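PDB 3E9D: Zgc:56074 from Danio rerio, which probably hydrolyses fructose-2,6-bisphosphate to fructose 6-phosphate and phosphate, lowering glycolytic flux and diverting sugar into the pentose phosphate pathway. Local coordinates for residues His36-Lys47 with Gln64-Asn72. Numbering follows the deposited sequence.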
loop_
_atom_site.group_PDB
_atom_site.type_symbol
_atom_site.label_atom_id
_atom_site.label_comp_id
_atom_site.label_asym_id
_atom_site.label_seq_id
_atom_site.Cartn_x
_atom_site.Cartn_y
_atom_site.Cartn_z
ATOM N N HIS A 36 -18.041 0.955 -2.494
ATOM C CA HIS A 36 -18.340 -0.245 -3.257
ATOM C C HIS A 36 -18.102 0.000 -4.737
ATOM O O HIS A 36 -17.537 -0.845 -5.423
ATOM C CB HIS A 36 -19.794 -0.672 -3.035
ATOM C CG HIS A 36 -19.988 -1.484 -1.798
ATOM N ND1 HIS A 36 -19.806 -2.851 -1.775
ATOM C CD2 HIS A 36 -20.307 -1.122 -0.533
ATOM C CE1 HIS A 36 -20.036 -3.304 -0.554
ATOM N NE2 HIS A 36 -20.344 -2.274 0.219
ATOM N N GLN A 37 -18.532 1.164 -5.216
ATOM C CA GLN A 37 -18.321 1.541 -6.618
ATOM C C GLN A 37 -16.856 1.744 -6.947
ATOM O O GLN A 37 -16.390 1.323 -8.012
ATOM C CB GLN A 37 -19.056 2.847 -6.937
ATOM C CG GLN A 37 -20.508 2.688 -7.134
ATOM C CD GLN A 37 -21.195 4.019 -7.251
ATOM O OE1 GLN A 37 -21.248 4.594 -8.327
ATOM N NE2 GLN A 37 -21.722 4.523 -6.136
ATOM N N GLN A 38 -16.137 2.419 -6.058
ATOM C CA GLN A 38 -14.724 2.684 -6.334
ATOM C C GLN A 38 -13.936 1.374 -6.349
ATOM O O GLN A 38 -13.064 1.193 -7.196
ATOM C CB GLN A 38 -14.118 3.649 -5.321
ATOM C CG GLN A 38 -14.760 5.034 -5.292
ATOM C CD GLN A 38 -14.225 5.843 -4.118
ATOM O OE1 GLN A 38 -13.875 5.287 -3.076
ATOM N NE2 GLN A 38 -14.147 7.147 -4.288
ATOM N N ALA A 39 -14.275 0.465 -5.428
ATOM C CA ALA A 39 -13.603 -0.844 -5.315
ATOM C C ALA A 39 -13.839 -1.685 -6.556
ATOM O O ALA A 39 -12.923 -2.345 -7.044
ATOM C CB ALA A 39 -14.068 -1.603 -4.059
ATOM N N ALA A 40 -15.072 -1.666 -7.064
ATOM C CA ALA A 40 -15.415 -2.398 -8.287
ATOM C C ALA A 40 -14.659 -1.858 -9.510
ATOM O O ALA A 40 -14.177 -2.637 -10.359
ATOM C CB ALA A 40 -16.933 -2.372 -8.516
ATOM N N ALA A 41 -14.526 -0.534 -9.575
ATOM C CA ALA A 41 -13.782 0.124 -10.645
ATOM C C ALA A 41 -12.299 -0.230 -10.577
ATOM O O ALA A 41 -11.671 -0.460 -11.614
ATOM C CB ALA A 41 -13.986 1.678 -10.607
ATOM N N ALA A 42 -11.742 -0.289 -9.364
ATOM C CA ALA A 42 -10.351 -0.726 -9.203
ATOM C C ALA A 42 -10.235 -2.205 -9.569
ATOM O O ALA A 42 -9.249 -2.608 -10.173
ATOM C CB ALA A 42 -9.824 -0.474 -7.760
ATOM N N GLY A 43 -11.238 -3.003 -9.219
ATOM C CA GLY A 43 -11.215 -4.440 -9.548
ATOM C C GLY A 43 -11.242 -4.695 -11.050
ATOM O O GLY A 43 -10.485 -5.535 -11.569
ATOM N N ARG A 44 -12.129 -3.981 -11.746
ATOM C CA ARG A 44 -12.148 -3.979 -13.219
ATOM C C ARG A 44 -10.809 -3.507 -13.834
ATOM O O ARG A 44 -10.330 -4.075 -14.793
ATOM C CB ARG A 44 -13.280 -3.091 -13.721
ATOM C CG ARG A 44 -14.657 -3.692 -13.472
ATOM C CD ARG A 44 -15.737 -2.962 -14.292
ATOM N NE ARG A 44 -15.891 -1.568 -13.862
ATOM C CZ ARG A 44 -16.661 -1.166 -12.859
ATOM N NH1 ARG A 44 -17.370 -2.034 -12.141
ATOM N NH2 ARG A 44 -16.736 0.125 -12.587
ATOM N N TYR A 45 -10.211 -2.471 -13.258
ATOM C CA TYR A 45 -8.933 -1.959 -13.763
ATOM C C TYR A 45 -7.807 -3.000 -13.657
ATOM O O TYR A 45 -7.006 -3.144 -14.578
ATOM C CB TYR A 45 -8.588 -0.657 -13.053
ATOM C CG TYR A 45 -7.313 0.011 -13.520
ATOM C CD1 TYR A 45 -7.289 0.754 -14.700
ATOM C CD2 TYR A 45 -6.136 -0.070 -12.751
ATOM C CE1 TYR A 45 -6.119 1.361 -15.138
ATOM C CE2 TYR A 45 -4.962 0.540 -13.174
ATOM C CZ TYR A 45 -4.965 1.254 -14.367
ATOM O OH TYR A 45 -3.824 1.886 -14.779
ATOM N N LEU A 46 -7.804 -3.767 -12.566
ATOM C CA LEU A 46 -6.751 -4.739 -12.293
ATOM C C LEU A 46 -7.107 -6.173 -12.714
ATOM O O LEU A 46 -6.375 -7.105 -12.382
ATOM C CB LEU A 46 -6.417 -4.718 -10.790
ATOM C CG LEU A 46 -5.965 -3.384 -10.179
ATOM C CD1 LEU A 46 -5.961 -3.467 -8.625
ATOM C CD2 LEU A 46 -4.601 -2.952 -10.783
ATOM N N LYS A 47 -8.209 -6.338 -13.461
ATOM C CA LYS A 47 -8.816 -7.656 -13.697
ATOM C C LYS A 47 -7.947 -8.628 -14.475
ATOM O O LYS A 47 -8.110 -9.841 -14.325
ATOM C CB LYS A 47 -10.203 -7.534 -14.360
ATOM C CG LYS A 47 -10.204 -7.177 -15.849
ATOM C CD LYS A 47 -11.652 -7.198 -16.368
ATOM C CE LYS A 47 -11.832 -6.787 -17.825
ATOM N NZ LYS A 47 -10.607 -6.531 -18.597
ATOM N N GLN A 64 -13.164 -5.608 2.608
ATOM C CA GLN A 64 -14.206 -5.491 1.567
ATOM C C GLN A 64 -13.655 -5.056 0.208
ATOM O O GLN A 64 -14.081 -5.554 -0.829
ATOM C CB GLN A 64 -15.264 -4.496 1.998
ATOM C CG GLN A 64 -16.127 -4.952 3.135
ATOM C CD GLN A 64 -17.125 -3.883 3.495
ATOM O OE1 GLN A 64 -16.774 -2.855 4.071
ATOM N NE2 GLN A 64 -18.385 -4.107 3.125
ATOM N N THR A 65 -12.714 -4.116 0.229
ATOM C CA THR A 65 -12.083 -3.623 -0.982
ATOM C C THR A 65 -11.289 -4.737 -1.644
ATOM O O THR A 65 -11.421 -4.979 -2.856
ATOM C CB THR A 65 -11.181 -2.403 -0.680
ATOM O OG1 THR A 65 -11.993 -1.366 -0.124
ATOM C CG2 THR A 65 -10.474 -1.879 -1.967
ATOM N N ALA A 66 -10.504 -5.456 -0.837
ATOM C CA ALA A 66 -9.738 -6.587 -1.356
ATOM C C ALA A 66 -10.662 -7.662 -1.939
ATOM O O ALA A 66 -10.365 -8.238 -2.999
ATOM C CB ALA A 66 -8.844 -7.170 -0.277
ATOM N N GLU A 67 -11.780 -7.930 -1.256
ATOM C CA GLU A 67 -12.705 -8.966 -1.709
ATOM C C GLU A 67 -13.312 -8.587 -3.072
ATOM O O GLU A 67 -13.485 -9.428 -3.948
ATOM C CB GLU A 67 -13.825 -9.200 -0.700
ATOM C CG GLU A 67 -13.383 -9.917 0.563
ATOM C CD GLU A 67 -14.483 -9.964 1.617
ATOM O OE1 GLU A 67 -15.314 -9.021 1.672
ATOM O OE2 GLU A 67 -14.502 -10.935 2.406
ATOM N N ILE A 68 -13.644 -7.314 -3.222
ATOM C CA ILE A 68 -14.251 -6.827 -4.463
ATOM C C ILE A 68 -13.231 -6.825 -5.594
ATOM O O ILE A 68 -13.552 -7.163 -6.730
ATOM C CB ILE A 68 -14.904 -5.451 -4.261
ATOM C CG1 ILE A 68 -16.185 -5.625 -3.429
ATOM C CG2 ILE A 68 -15.273 -4.797 -5.611
ATOM C CD1 ILE A 68 -16.595 -4.365 -2.668
ATOM N N ILE A 69 -11.995 -6.465 -5.286
ATOM C CA ILE A 69 -10.958 -6.485 -6.298
ATOM C C ILE A 69 -10.721 -7.919 -6.801
ATOM O O ILE A 69 -10.641 -8.158 -8.008
ATOM C CB ILE A 69 -9.660 -5.813 -5.780
ATOM C CG1 ILE A 69 -9.870 -4.275 -5.720
ATOM C CG2 ILE A 69 -8.480 -6.178 -6.659
ATOM C CD1 ILE A 69 -8.800 -3.528 -4.919
ATOM N N LEU A 70 -10.647 -8.867 -5.876
ATOM C CA LEU A 70 -10.402 -10.260 -6.257
ATOM C C LEU A 70 -11.625 -10.874 -6.952
ATOM O O LEU A 70 -11.471 -11.605 -7.894
ATOM C CB LEU A 70 -9.980 -11.098 -5.058
ATOM C CG LEU A 70 -8.543 -10.851 -4.576
ATOM C CD1 LEU A 70 -8.368 -11.552 -3.237
ATOM C CD2 LEU A 70 -7.511 -11.351 -5.591
ATOM N N GLY A 71 -12.831 -10.531 -6.503
ATOM C CA GLY A 71 -14.046 -11.005 -7.183
ATOM C C GLY A 71 -14.122 -10.585 -8.638
ATOM O O GLY A 71 -14.648 -11.316 -9.477
ATOM N N ASN A 72 -13.598 -9.396 -8.935
ATOM C CA ASN A 72 -13.550 -8.878 -10.308
ATOM C C ASN A 72 -12.368 -9.385 -11.143
ATOM O O ASN A 72 -12.304 -9.156 -12.358
ATOM C CB ASN A 72 -13.529 -7.358 -10.259
ATOM C CG ASN A 72 -14.906 -6.777 -10.082
ATOM O OD1 ASN A 72 -15.666 -6.658 -11.042
ATOM N ND2 ASN A 72 -15.246 -6.422 -8.852
HETATM O O HOH W 1 -20.502 -1.877 3.087
HETATM O O HOH W 2 -9.039 -7.365 -10.186
HETATM O O HOH W 3 -17.459 -4.915 -11.952
#
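Ala39 and Gly43 meet Ile68 and Ile69 where helix 33-45 packs through small residues on helix 60-71, which itself lies against strands 53-56, 81-83 and 177-182 of the mixed sheet. Their segments run in the same general direction, crossing at -40° with axes 7.7 Å apart. The closest backbone passage is at Gly43, which has no side chain and whose CA lies 3.8 Å from CA of Ile69. Ile68 lies over the Ala39-Ala40 backbone, a turn before Gly43: its CG2, anti to the backbone N, rests 3.5 Å from Ala40 N and also touches Ala39 CB. The other branch carries CD1 to the His36 ring, 3.7 Å from ND1. Ile69 sets CG1 against Ala39 O, CD1 against Ala42 CB and CG2 against Leu46 CD1, and also packs on Leu179.

Polar links between the helices run through water. One water, in the plane of the His36 ring at its edge, joins NE2 to Gln64 NE2, from which it accepts; the Gln64 amide stands nearly perpendicular to the ring, its OE1 held by Leu31 N. A second donates to both Gly43 O and Ile69 O, and a third accepts from Arg44 NH1 and donates to Asn72 OD1. Asn72 CB packs 3.6 Å from Gly43 C. Its ND2 turns back to Ile68 O (2.8 Å, N-H...O 166°). Ile68 O thus takes two donors, Asn72 N and ND2, from opposite faces of its plane, while the ND2 bond and the water on OD1 hold the amide beside the Arg44 chain.

Thr65 CG2 meets Ala39 CB, and Thr65 OG1 is hydrogen-bonded to Arg61 O and Gly12 N, next to His11, the histidine phosphorylated during catalysis. Such paired helices flanking a largely parallel sheet belong to the α/β core of the histidine phosphatase fold.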